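Local coordinates for protein probable hydrolase (Pseudomonas aeruginosa, PDB 3OM8) that is a probable hydrolase of the alpha/beta hydrolase fold that may act as a 3-oxoadipate enol-lactonase, at residues Tyr19-Ala24 / Arg55-Asp60; Leu29-Asn34 / Ala95-Leu100; Pro48-His53 / Gly258-Phe263; Glu119-Ala124 / Arg209-Ile214. All blocks are in the same frame, centred on the assembly; numbering follows the deposited sequence.

Interaction 1: residues Tyr19-Ala24 / Arg55-Asp60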
loop_
_atom_site.group_PDB
_atom_site.type_symbol
_atom_site.label_atom_id
_atom_site.label_comp_id
_atom_site.label_asym_id
_atom_site.label_seq_id
_atom_site.Cartn_x
_atom_site.Cartn_y
_atom_site.Cartn_z
ATOM N N TYR B 19 2.260 15.361 30.381
ATOM C CA TYR B 19 2.088 15.807 29.006
ATOM C C TYR B 19 2.827 17.112 28.727
ATOM O O TYR B 19 3.229 17.813 29.660
ATOM C CB TYR B 19 0.598 15.937 28.671
ATOM C CG TYR B 19 -0.112 17.089 29.350
ATOM C CD1 TYR B 19 -0.361 18.273 28.670
ATOM C CD2 TYR B 19 -0.548 16.987 30.658
ATOM C CE1 TYR B 19 -1.022 19.332 29.279
ATOM C CE2 TYR B 19 -1.208 18.037 31.277
ATOM C CZ TYR B 19 -1.447 19.204 30.586
ATOM O OH TYR B 19 -2.104 20.246 31.205
ATOM N N ARG B 20 3.024 17.417 27.442
ATOM C CA ARG B 20 3.597 18.694 27.025
ATOM C C ARG B 20 3.115 19.131 25.640
ATOM O O ARG B 20 2.820 18.302 24.773
ATOM C CB ARG B 20 5.133 18.684 27.083
ATOM C CG ARG B 20 5.833 17.851 26.021
ATOM C CD ARG B 20 7.350 18.002 26.115
ATOM N NE ARG B 20 7.834 19.182 25.407
ATOM C CZ ARG B 20 8.012 20.384 25.954
ATOM N NH1 ARG B 20 7.751 20.584 27.237
ATOM N NH2 ARG B 20 8.455 21.396 25.210
ATOM N N LEU B 21 3.033 20.446 25.451
ATOM C CA LEU B 21 2.681 21.023 24.160
ATOM C C LEU B 21 3.894 21.681 23.511
ATOM O O LEU B 21 4.705 22.328 24.181
ATOM C CB LEU B 21 1.537 22.019 24.315
ATOM C CG LEU B 21 0.262 21.340 24.816
ATOM C CD1 LEU B 21 -0.350 22.097 25.976
ATOM C CD2 LEU B 21 -0.736 21.167 23.691
ATOM N N ASP B 22 4.020 21.485 22.202
ATOM C CA ASP B 22 5.082 22.112 21.421
ATOM C C ASP B 22 4.493 22.821 20.223
ATOM O O ASP B 22 3.518 22.353 19.641
ATOM C CB ASP B 22 6.110 21.078 20.964
ATOM C CG ASP B 22 6.989 20.596 22.101
ATOM O OD1 ASP B 22 8.009 21.265 22.370
ATOM O OD2 ASP B 22 6.651 19.560 22.730
ATOM N N GLY B 23 5.083 23.954 19.863
ATOM C CA GLY B 23 4.634 24.716 18.708
ATOM C C GLY B 23 3.746 25.891 19.074
ATOM O O GLY B 23 3.291 26.008 20.213
ATOM N N ALA B 24 3.493 26.759 18.100
ATOM C CA ALA B 24 2.710 27.967 18.327
ATOM C C ALA B 24 1.277 27.635 18.702
ATOM O O ALA B 24 0.650 26.772 18.092
ATOM C CB ALA B 24 2.744 28.861 17.096
ATOM N N ARG B 55 0.115 22.723 16.492
ATOM C CA ARG B 55 0.448 22.660 17.903
ATOM C C ARG B 55 0.396 21.191 18.273
ATOM O O ARG B 55 -0.643 20.547 18.125
ATOM C CB ARG B 55 -0.574 23.432 18.726
ATOM C CG ARG B 55 -0.126 23.746 20.134
ATOM C CD ARG B 55 -1.249 24.389 20.900
ATOM N NE ARG B 55 -0.777 25.016 22.128
ATOM C CZ ARG B 55 -1.578 25.409 23.110
ATOM N NH1 ARG B 55 -1.071 25.979 24.193
ATOM N NH2 ARG B 55 -2.888 25.225 23.002
ATOM N N VAL B 56 1.522 20.655 18.734
ATOM C CA VAL B 56 1.610 19.224 19.025
ATOM C C VAL B 56 1.440 18.885 20.512
ATOM O O VAL B 56 2.260 19.266 21.351
ATOM C CB VAL B 56 2.934 18.632 18.500
ATOM C CG1 VAL B 56 3.033 17.146 18.825
ATOM C CG2 VAL B 56 3.040 18.856 17.003
ATOM N N LEU B 57 0.362 18.172 20.826
ATOM C CA LEU B 57 0.147 17.645 22.169
ATOM C C LEU B 57 0.728 16.247 22.262
ATOM O O LEU B 57 0.334 15.366 21.501
ATOM C CB LEU B 57 -1.344 17.581 22.498
ATOM C CG LEU B 57 -1.709 16.765 23.751
ATOM C CD1 LEU B 57 -1.328 17.523 25.005
ATOM C CD2 LEU B 57 -3.194 16.452 23.766
ATOM N N ARG B 58 1.676 16.061 23.181
ATOM C CA ARG B 58 2.258 14.746 23.469
ATOM C C ARG B 58 2.007 14.375 24.932
ATOM O O ARG B 58 1.929 15.254 25.785
ATOM C CB ARG B 58 3.761 14.748 23.194
ATOM C CG ARG B 58 4.134 14.720 21.712
ATOM C CD ARG B 58 5.629 14.591 21.549
ATOM N NE ARG B 58 6.334 15.766 22.044
ATOM C CZ ARG B 58 7.648 15.820 22.244
ATOM N NH1 ARG B 58 8.403 14.758 22.006
ATOM N NH2 ARG B 58 8.205 16.934 22.693
ATOM N N TYR B 59 1.873 13.083 25.221
ATOM C CA TYR B 59 1.711 12.630 26.603
ATOM C C TYR B 59 2.277 11.222 26.800
ATOM O O TYR B 59 2.377 10.441 25.844
ATOM C CB TYR B 59 0.237 12.670 27.018
ATOM C CG TYR B 59 -0.601 11.578 26.384
ATOM C CD1 TYR B 59 -1.056 10.505 27.137
ATOM C CD2 TYR B 59 -0.919 11.606 25.027
ATOM C CE1 TYR B 59 -1.822 9.499 26.569
ATOM C CE2 TYR B 59 -1.678 10.601 24.446
ATOM C CZ TYR B 59 -2.122 9.545 25.223
ATOM O OH TYR B 59 -2.877 8.530 24.677
ATOM N N ASP B 60 2.678 10.913 28.032
ATOM C CA ASP B 60 3.050 9.549 28.388
ATOM C C ASP B 60 1.787 8.817 28.812
ATOM O O ASP B 60 1.065 9.264 29.701
ATOM C CB ASP B 60 4.097 9.539 29.502
ATOM C CG ASP B 60 5.469 9.934 29.001
ATOM O OD1 ASP B 60 5.668 9.843 27.774
ATOM O OD2 ASP B 60 6.345 10.329 29.811
HETATM O O HOH W 1 4.736 17.908 22.245
#
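Asp22 and Arg58 form the salt bridge across this strand pair. Arg58 NH2 lies 3.1 Å from Asp22 OD2 and donates a fairly straight bond, 163° at the hydrogen. OD2 lies at the edge of the guanidinium, near its plane, but the donor stands above the carboxylate plane. Arg20 grips the same carboxylate, with its NH2 2.9 Å from Asp22 OD1. Its chain bends at chi3 (-84°), which turns the guanidinium back to Asp22. The two arginines run side by side with their guanidinium planes 80° apart, and the shared carboxylate probably offsets their like charges. A water accepts from Arg58 NE at 2.7 Å. Arg58 NH1 turns to Asp44, and Arg20 NH1 to Asn5 O.

The backbones are antiparallel. Arg20 with Arg58 and Asp22 with Val56 are hydrogen-bonded pairs, each closed by two N-H...O bonds. This joins strand 16-22 to strand 55-59 near one side of the alpha/beta hydrolase sheet, where the other neighbour of 55-59 runs parallel.

On the face of Tyr19, Leu21, Leu57 and Tyr59 the contacts are largely apolar. Leu21 CD2 packs on Leu57 CB at 3.8 Å, and Tyr19 CD1 meets Leu57 CD1 at 3.9 Å. Helix 76-90 covers Tyr19 and Leu21.

Interaction 2: residues Leu29-Asn34 / Ala95-Leu100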
loop_
_atom_site.group_PDB
_atom_site.type_symbol
_atom_site.label_atom_id
_atom_site.label_comp_id
_atom_site.label_asym_id
_atom_site.label_seq_id
_atom_site.Cartn_x
_atom_site.Cartn_y
_atom_site.Cartn_z
ATOM N N LEU B 29 -4.465 21.846 16.595
ATOM C CA LEU B 29 -3.930 20.886 17.567
ATOM C C LEU B 29 -3.780 19.500 16.961
ATOM O O LEU B 29 -4.720 18.961 16.371
ATOM C CB LEU B 29 -4.828 20.826 18.811
ATOM C CG LEU B 29 -4.307 20.330 20.183
ATOM C CD1 LEU B 29 -4.092 18.845 20.192
ATOM C CD2 LEU B 29 -3.039 21.043 20.611
ATOM N N LEU B 30 -2.582 18.939 17.092
ATOM C CA LEU B 30 -2.329 17.552 16.717
ATOM C C LEU B 30 -1.852 16.765 17.938
ATOM O O LEU B 30 -0.811 17.085 18.519
ATOM C CB LEU B 30 -1.281 17.474 15.606
ATOM C CG LEU B 30 -0.741 16.068 15.335
ATOM C CD1 LEU B 30 -1.862 15.123 14.917
ATOM C CD2 LEU B 30 0.344 16.098 14.287
ATOM N N ALA B 31 -2.619 15.745 18.326
ATOM C CA ALA B 31 -2.277 14.907 19.477
ATOM C C ALA B 31 -1.612 13.607 19.043
ATOM O O ALA B 31 -2.087 12.932 18.132
ATOM C CB ALA B 31 -3.513 14.617 20.323
ATOM N N LEU B 32 -0.506 13.270 19.699
ATOM C CA LEU B 32 0.224 12.035 19.429
ATOM C C LEU B 32 0.050 11.060 20.585
ATOM O O LEU B 32 0.100 11.461 21.746
ATOM C CB LEU B 32 1.712 12.337 19.240
ATOM C CG LEU B 32 1.980 13.447 18.217
ATOM C CD1 LEU B 32 3.465 13.590 17.944
ATOM C CD2 LEU B 32 1.233 13.139 16.953
ATOM N N SER B 33 -0.152 9.783 20.270
ATOM C CA SER B 33 -0.242 8.746 21.294
ATOM C C SER B 33 0.767 7.631 21.009
ATOM O O SER B 33 0.887 7.179 19.867
ATOM C CB SER B 33 -1.665 8.196 21.390
ATOM O OG SER B 33 -1.754 7.182 22.364
ATOM N N ASN B 34 1.479 7.195 22.050
ATOM C CA ASN B 34 2.690 6.390 21.889
ATOM C C ASN B 34 2.469 4.883 21.776
ATOM O O ASN B 34 1.378 4.384 22.013
ATOM C CB ASN B 34 3.666 6.657 23.039
ATOM C CG ASN B 34 3.755 8.124 23.409
ATOM O OD1 ASN B 34 3.783 8.991 22.549
ATOM N ND2 ASN B 34 3.813 8.404 24.705
ATOM N N ALA B 95 -9.315 17.910 17.813
ATOM C CA ALA B 95 -7.909 17.829 17.462
ATOM C C ALA B 95 -7.687 16.756 16.417
ATOM O O ALA B 95 -8.510 15.853 16.258
ATOM C CB ALA B 95 -7.080 17.511 18.707
ATOM N N HIS B 96 -6.570 16.849 15.710
ATOM C CA HIS B 96 -6.130 15.734 14.890
ATOM C C HIS B 96 -5.477 14.738 15.831
ATOM O O HIS B 96 -4.911 15.128 16.844
ATOM C CB HIS B 96 -5.116 16.183 13.834
ATOM C CG HIS B 96 -5.686 17.096 12.796
ATOM N ND1 HIS B 96 -6.734 16.730 11.981
ATOM C CD2 HIS B 96 -5.337 18.352 12.425
ATOM C CE1 HIS B 96 -7.018 17.727 11.160
ATOM N NE2 HIS B 96 -6.184 18.721 11.407
ATOM N N PHE B 97 -5.540 13.460 15.487
ATOM C CA PHE B 97 -4.966 12.429 16.320
ATOM C C PHE B 97 -4.064 11.524 15.511
ATOM O O PHE B 97 -4.482 10.982 14.498
ATOM C CB PHE B 97 -6.072 11.596 16.979
ATOM C CG PHE B 97 -5.564 10.610 18.016
ATOM C CD1 PHE B 97 -5.508 10.956 19.353
ATOM C CD2 PHE B 97 -5.139 9.342 17.642
ATOM C CE1 PHE B 97 -5.035 10.055 20.295
ATOM C CE2 PHE B 97 -4.673 8.442 18.576
ATOM C CZ PHE B 97 -4.618 8.797 19.901
ATOM N N LEU B 98 -2.827 11.357 15.973
ATOM C CA LEU B 98 -1.919 10.359 15.416
ATOM C C LEU B 98 -1.467 9.384 16.508
ATOM O O LEU B 98 -0.828 9.790 17.483
ATOM C CB LEU B 98 -0.701 11.033 14.786
ATOM C CG LEU B 98 0.537 10.174 14.523
ATOM C CD1 LEU B 98 0.181 8.860 13.862
ATOM C CD2 LEU B 98 1.505 10.950 13.651
ATOM N N GLY B 99 -1.784 8.104 16.334
ATOM C CA GLY B 99 -1.415 7.087 17.307
ATOM C C GLY B 99 -0.654 5.960 16.644
ATOM O O GLY B 99 -1.056 5.477 15.587
ATOM N N LEU B 100 0.457 5.555 17.251
ATOM C CA LEU B 100 1.239 4.440 16.738
ATOM C C LEU B 100 1.070 3.201 17.625
ATOM O O LEU B 100 1.211 3.276 18.847
ATOM C CB LEU B 100 2.714 4.825 16.613
ATOM C CG LEU B 100 3.631 3.819 15.907
ATOM C CD1 LEU B 100 4.553 4.526 14.919
ATOM C CD2 LEU B 100 4.440 3.036 16.902
#
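Leu30 and His96 are paired across two parallel strands. Five backbone hydrogen bonds hold the strands, their donors alternating between the two. Ala31 N to His96 O is 2.8 Å and nearly straight, 177° at the hydrogen. The bond from Leu98 N to Ala31 O is just as short and almost as straight. CA-H...O contacts support them, the shortest from Leu32 CA to Leu98 O at 3.2 Å.

Apolar contacts differ on the two faces. On the face of Leu30 and Leu32, Leu30 CD1 meets His96 CB at 3.6 Å, and the two side chains cross at about a right angle. Leu32 CD2 presses on Leu98 CB at 3.6 Å. Helix 253-264 covers this face. On the other face, Phe97 has CG anti to its backbone N (chi1 -172°), which brings Ala31 O over one face of the ring. Phe97 CZ reaches Ser33 CB at 3.4 Å. Gly99 pairs with Ser33 beside this ring.

Polar side chains find partners elsewhere. Ser33 OG bonds to Tyr59 OH, and His96 ND1 accepts from Arg120 N.

This is the centre of the alpha/beta hydrolase sheet. Strand 95-100 leads into a probable nucleophile elbow, to which Gly99 belongs. The backbone polar atoms that join the strands are paired with each other, and the side-chain contacts across them are chiefly apolar and buried.

Interaction 3: residues Pro48-His53 / Gly258-Phe263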
loop_
_atom_site.group_PDB
_atom_site.type_symbol
_atom_site.label_atom_id
_atom_site.label_comp_id
_atom_site.label_asym_id
_atom_site.label_seq_id
_atom_site.Cartn_x
_atom_site.Cartn_y
_atom_site.Cartn_z
ATOM N N PRO B 48 10.198 19.005 14.742
ATOM C CA PRO B 48 10.452 20.170 13.880
ATOM C C PRO B 48 9.487 20.250 12.692
ATOM O O PRO B 48 8.879 21.302 12.482
ATOM C CB PRO B 48 11.892 19.950 13.413
ATOM C CG PRO B 48 12.516 19.180 14.585
ATOM C CD PRO B 48 11.429 18.247 15.041
ATOM N N ALA B 49 9.327 19.160 11.950
ATOM C CA ALA B 49 8.407 19.165 10.814
ATOM C C ALA B 49 6.945 19.302 11.253
ATOM O O ALA B 49 6.160 20.012 10.621
ATOM C CB ALA B 49 8.595 17.924 9.948
ATOM N N LEU B 50 6.573 18.629 12.333
ATOM C CA LEU B 50 5.185 18.672 12.781
ATOM C C LEU B 50 4.782 20.053 13.286
ATOM O O LEU B 50 3.687 20.527 12.993
ATOM C CB LEU B 50 4.914 17.611 13.852
ATOM C CG LEU B 50 4.883 16.165 13.361
ATOM C CD1 LEU B 50 4.560 15.236 14.495
ATOM C CD2 LEU B 50 3.854 16.014 12.252
ATOM N N THR B 51 5.672 20.701 14.032
ATOM C CA THR B 51 5.338 21.963 14.692
ATOM C C THR B 51 5.384 23.144 13.749
ATOM O O THR B 51 5.035 24.261 14.136
ATOM C CB THR B 51 6.260 22.277 15.898
ATOM O OG1 THR B 51 7.623 22.383 15.465
ATOM C CG2 THR B 51 6.129 21.198 16.991
ATOM N N ARG B 52 5.829 22.902 12.520
ATOM C CA ARG B 52 5.787 23.935 11.481
ATOM C C ARG B 52 4.346 24.295 11.170
ATOM O O ARG B 52 4.050 25.430 10.834
ATOM C CB ARG B 52 6.483 23.469 10.201
ATOM C CG ARG B 52 7.971 23.783 10.142
ATOM C CD ARG B 52 8.511 23.689 8.705
ATOM N NE ARG B 52 9.631 22.751 8.610
ATOM C CZ ARG B 52 9.537 21.497 8.164
ATOM N NH1 ARG B 52 10.621 20.728 8.132
ATOM N NH2 ARG B 52 8.370 21.008 7.744
ATOM N N HIS B 53 3.455 23.318 11.311
ATOM C CA HIS B 53 2.057 23.473 10.925
ATOM C C HIS B 53 1.049 23.284 12.076
ATOM O O HIS B 53 -0.062 23.816 12.035
ATOM C CB HIS B 53 1.751 22.491 9.805
ATOM C CG HIS B 53 2.741 22.543 8.680
ATOM N ND1 HIS B 53 2.567 23.346 7.571
ATOM C CD2 HIS B 53 3.918 21.899 8.499
ATOM C CE1 HIS B 53 3.592 23.187 6.753
ATOM N NE2 HIS B 53 4.426 22.316 7.292
ATOM N N GLY B 258 6.139 13.060 5.760
ATOM C CA GLY B 258 5.547 13.470 4.503
ATOM C C GLY B 258 4.125 12.962 4.403
ATOM O O GLY B 258 3.197 13.727 4.109
ATOM N N ALA B 259 3.960 11.667 4.665
ATOM C CA ALA B 259 2.659 11.019 4.599
ATOM C C ALA B 259 1.669 11.693 5.527
ATOM O O ALA B 259 0.537 11.976 5.133
ATOM C CB ALA B 259 2.780 9.553 4.949
ATOM N N VAL B 260 2.102 11.945 6.763
ATOM C CA VAL B 260 1.250 12.584 7.773
ATOM C C VAL B 260 0.888 14.020 7.387
ATOM O O VAL B 260 -0.284 14.386 7.359
ATOM C CB VAL B 260 1.930 12.590 9.189
ATOM C CG1 VAL B 260 1.185 13.492 10.146
ATOM C CG2 VAL B 260 2.031 11.176 9.746
ATOM N N LEU B 261 1.904 14.828 7.096
ATOM C CA LEU B 261 1.709 16.244 6.797
ATOM C C LEU B 261 0.839 16.489 5.561
ATOM O O LEU B 261 0.035 17.428 5.528
ATOM C CB LEU B 261 3.064 16.954 6.657
ATOM C CG LEU B 261 3.747 17.147 8.015
ATOM C CD1 LEU B 261 5.127 17.781 7.893
ATOM C CD2 LEU B 261 2.859 17.985 8.923
ATOM N N SER B 262 0.989 15.644 4.549
ATOM C CA SER B 262 0.232 15.834 3.314
ATOM C C SER B 262 -1.225 15.493 3.563
ATOM O O SER B 262 -2.132 16.173 3.061
ATOM C CB SER B 262 0.799 14.972 2.190
ATOM O OG SER B 262 2.098 15.414 1.839
ATOM N N PHE B 263 -1.435 14.437 4.346
ATOM C CA PHE B 263 -2.774 14.008 4.721
ATOM C C PHE B 263 -3.498 15.069 5.550
ATOM O O PHE B 263 -4.687 15.312 5.355
ATOM C CB PHE B 263 -2.715 12.687 5.499
ATOM C CG PHE B 263 -4.035 12.270 6.074
ATOM C CD1 PHE B 263 -5.077 11.879 5.244
ATOM C CD2 PHE B 263 -4.239 12.270 7.444
ATOM C CE1 PHE B 263 -6.301 11.492 5.769
ATOM C CE2 PHE B 263 -5.459 11.875 7.986
ATOM C CZ PHE B 263 -6.491 11.488 7.155
#
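Leu261 carries this contact between two helical segments. Its CG is anti to the carbonyl carbon (chi1 -73°) and chi2 is extended at 177°. This spreads its two methyl groups over different parts of segment 48-53. Leu261 CD1 goes to Ala49, 3.7 Å from the carbonyl O and 4.0 Å from CB. CD2 goes to Leu50 and His53.

Leu50 has nearly the same torsions, with CG beside the backbone N and chi2 extended. Its CB does not face the other helix, but the end of the side chain comes nearer. Leu50 CD2 lies 4.0 Å from Leu261 CD2, and the two side chains cross at an oblique angle. The same Leu50 methyl touches Val260 CG1 at 4.2 Å.

These helices, 47-51 and 253-264, lie on one face of the alpha/beta hydrolase sheet. Leu50 also rests on Leu30 and Leu32 of strand 29-33, and Val260 on Ile214 of strand 211-216.

The His53 side chain crosses Leu261 at about a right angle, with His53 CD2 4.1 Å from Leu261 CD2. Its ring has Ala49 O at the edge, in plane. Ala266 touches both His53 and Leu261. On helix 253-264, Ala259 and Ser262 meet Pro243 and Tyr218 of the second subunit.

Interaction 4: residues Glu119-Ala124 / Arg209-Ile214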
loop_
_atom_site.group_PDB
_atom_site.type_symbol
_atom_site.label_atom_id
_atom_site.label_comp_id
_atom_site.label_asym_id
_atom_site.label_seq_id
_atom_site.Cartn_x
_atom_site.Cartn_y
_atom_site.Cartn_z
ATOM N N GLU B 119 -10.618 15.436 14.523
ATOM C CA GLU B 119 -10.627 15.988 13.167
ATOM C C GLU B 119 -10.192 14.899 12.202
ATOM O O GLU B 119 -11.004 14.080 11.772
ATOM C CB GLU B 119 -9.683 17.189 13.059
ATOM C CG GLU B 119 -10.364 18.518 12.738
ATOM C CD GLU B 119 -10.811 18.605 11.299
ATOM O OE1 GLU B 119 -11.576 17.724 10.857
ATOM O OE2 GLU B 119 -10.397 19.557 10.603
ATOM N N ARG B 120 -8.903 14.873 11.880
ATOM C CA ARG B 120 -8.366 13.812 11.036
ATOM C C ARG B 120 -7.594 12.768 11.842
ATOM O O ARG B 120 -6.975 13.079 12.866
ATOM C CB ARG B 120 -7.520 14.395 9.909
ATOM C CG ARG B 120 -8.349 15.275 8.974
ATOM C CD ARG B 120 -7.578 15.774 7.758
ATOM N NE ARG B 120 -8.319 16.849 7.099
ATOM C CZ ARG B 120 -7.896 17.523 6.032
ATOM N NH1 ARG B 120 -8.653 18.482 5.527
ATOM N NH2 ARG B 120 -6.725 17.242 5.468
ATOM N N LEU B 121 -7.641 11.525 11.379
ATOM C CA LEU B 121 -7.093 10.413 12.143
ATOM C C LEU B 121 -5.982 9.694 11.383
ATOM O O LEU B 121 -6.167 9.268 10.239
ATOM C CB LEU B 121 -8.215 9.437 12.504
ATOM C CG LEU B 121 -7.924 8.174 13.304
ATOM C CD1 LEU B 121 -7.534 8.506 14.773
ATOM C CD2 LEU B 121 -9.156 7.268 13.249
ATOM N N VAL B 122 -4.819 9.587 12.018
ATOM C CA VAL B 122 -3.721 8.783 11.491
ATOM C C VAL B 122 -3.462 7.584 12.412
ATOM O O VAL B 122 -3.396 7.727 13.637
ATOM C CB VAL B 122 -2.435 9.601 11.323
ATOM C CG1 VAL B 122 -1.372 8.778 10.595
ATOM C CG2 VAL B 122 -2.726 10.894 10.547
ATOM N N LEU B 123 -3.339 6.408 11.806
ATOM C CA LEU B 123 -3.146 5.163 12.525
ATOM C C LEU B 123 -1.881 4.507 12.005
ATOM O O LEU B 123 -1.867 3.988 10.890
ATOM C CB LEU B 123 -4.336 4.245 12.268
ATOM C CG LEU B 123 -5.695 4.866 12.579
ATOM C CD1 LEU B 123 -6.828 3.924 12.197
ATOM C CD2 LEU B 123 -5.775 5.235 14.056
ATOM N N ALA B 124 -0.814 4.539 12.796
ATOM C CA ALA B 124 0.472 4.008 12.354
ATOM C C ALA B 124 0.778 2.665 13.006
ATOM O O ALA B 124 0.609 2.503 14.213
ATOM C CB ALA B 124 1.586 5.000 12.653
ATOM N N ARG B 209 -14.490 9.628 10.355
ATOM C CA ARG B 209 -13.387 10.582 10.306
ATOM C C ARG B 209 -12.463 10.217 9.139
ATOM O O ARG B 209 -12.272 9.034 8.834
ATOM C CB ARG B 209 -12.582 10.592 11.618
ATOM C CG ARG B 209 -13.395 10.822 12.904
ATOM C CD ARG B 209 -14.506 11.848 12.708
ATOM N NE ARG B 209 -13.976 13.129 12.277
ATOM C CZ ARG B 209 -14.554 13.928 11.389
ATOM N NH1 ARG B 209 -13.968 15.071 11.073
ATOM N NH2 ARG B 209 -15.709 13.600 10.821
ATOM N N PRO B 210 -11.885 11.231 8.477
ATOM C CA PRO B 210 -10.892 10.927 7.445
ATOM C C PRO B 210 -9.735 10.192 8.085
ATOM O O PRO B 210 -9.190 10.673 9.068
ATOM C CB PRO B 210 -10.433 12.311 6.977
ATOM C CG PRO B 210 -11.575 13.219 7.315
ATOM C CD PRO B 210 -12.127 12.677 8.606
ATOM N N THR B 211 -9.365 9.050 7.526
ATOM C CA THR B 211 -8.357 8.206 8.129
ATOM C C THR B 211 -7.204 7.869 7.193
ATOM O O THR B 211 -7.419 7.399 6.085
ATOM C CB THR B 211 -8.987 6.884 8.593
ATOM O OG1 THR B 211 -10.084 7.162 9.473
ATOM C CG2 THR B 211 -7.958 6.033 9.302
ATOM N N LEU B 212 -5.980 8.096 7.657
ATOM C CA LEU B 212 -4.789 7.584 6.989
ATOM C C LEU B 212 -4.208 6.431 7.809
ATOM O O LEU B 212 -4.026 6.558 9.018
ATOM C CB LEU B 212 -3.733 8.677 6.849
ATOM C CG LEU B 212 -2.348 8.201 6.411
ATOM C CD1 LEU B 212 -2.405 7.641 4.984
ATOM C CD2 LEU B 212 -1.326 9.336 6.483
ATOM N N VAL B 213 -3.920 5.313 7.150
ATOM C CA VAL B 213 -3.284 4.173 7.797
ATOM C C VAL B 213 -1.870 3.967 7.259
ATOM O O VAL B 213 -1.679 3.798 6.053
ATOM C CB VAL B 213 -4.064 2.878 7.553
ATOM C CG1 VAL B 213 -3.372 1.713 8.246
ATOM C CG2 VAL B 213 -5.488 3.014 8.027
ATOM N N ILE B 214 -0.889 3.984 8.157
ATOM C CA ILE B 214 0.497 3.680 7.817
ATOM C C ILE B 214 0.837 2.282 8.322
ATOM O O ILE B 214 0.557 1.954 9.480
ATOM C CB ILE B 214 1.453 4.713 8.434
ATOM C CG1 ILE B 214 1.067 6.122 7.968
ATOM C CG2 ILE B 214 2.901 4.393 8.076
ATOM C CD1 ILE B 214 1.896 7.221 8.560
#
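Strands 121-124 and 211-214 run parallel, 14° apart, joined by four backbone hydrogen bonds from Leu121 N to Pro210 O through to Ile214 N to Leu123 O. They are neighbours in the central sheet of the alpha/beta hydrolase fold. The long chain between them is largely helical.

Val122 and Leu212 lie side by side on one face, pointing the same way, with Val122 CG1 4.1 Å from Leu212 CD2. Val122 CG1 also meets Ile214 CD1 at 4.2 Å. On the other face Leu123 CD1 packs on Thr211 CG2 at 3.8 Å. Thr211 OG1 is satisfied by Arg209 O, 2.9 Å away. Helix 253-264 covers the Val122 face through Phe263 and Phe256, and helix 224-233 covers Leu123 and Val213.

The Arg120 and Pro210 side chains cross at about a right angle, Arg120 CG 4.1 Å from Pro210 CB. Beyond it, Arg120 NH2 bonds to Phe263 O and to Ala205 O of the third subunit. Arg209 bends at chi2 (-39°) and chi3 (-59°), which folds its guanidinium back over Pro210 CD. Its NE and NH1 each give Glu119 O a weak bond, and NE also bonds to Ile118 O. Glu119 OE1 completes a salt bridge at the guanidinium edge, 3.6 Å from Arg209 NH1.

Interactions 1, 2 and 4 are strand pairs of one sheet, and interaction 3 joins two helices on one of its faces. Interaction 2 is the most central and is wholly buried. Its strand 29-33 neighbours 55-59 of interaction 1, and its strand 95-100 neighbours 118-124 of interaction 4. Interaction 1 is antiparallel and partly exposed, and carries a charged network. Interactions 2 and 4 are parallel and mainly apolar between their strands, though interaction 4 adds an ion pair at the start of its segments. Interaction 3 is small and relies on methyl contacts. Leu50 reaches the strands of interactions 1 and 2, while Phe263 reaches interaction 4.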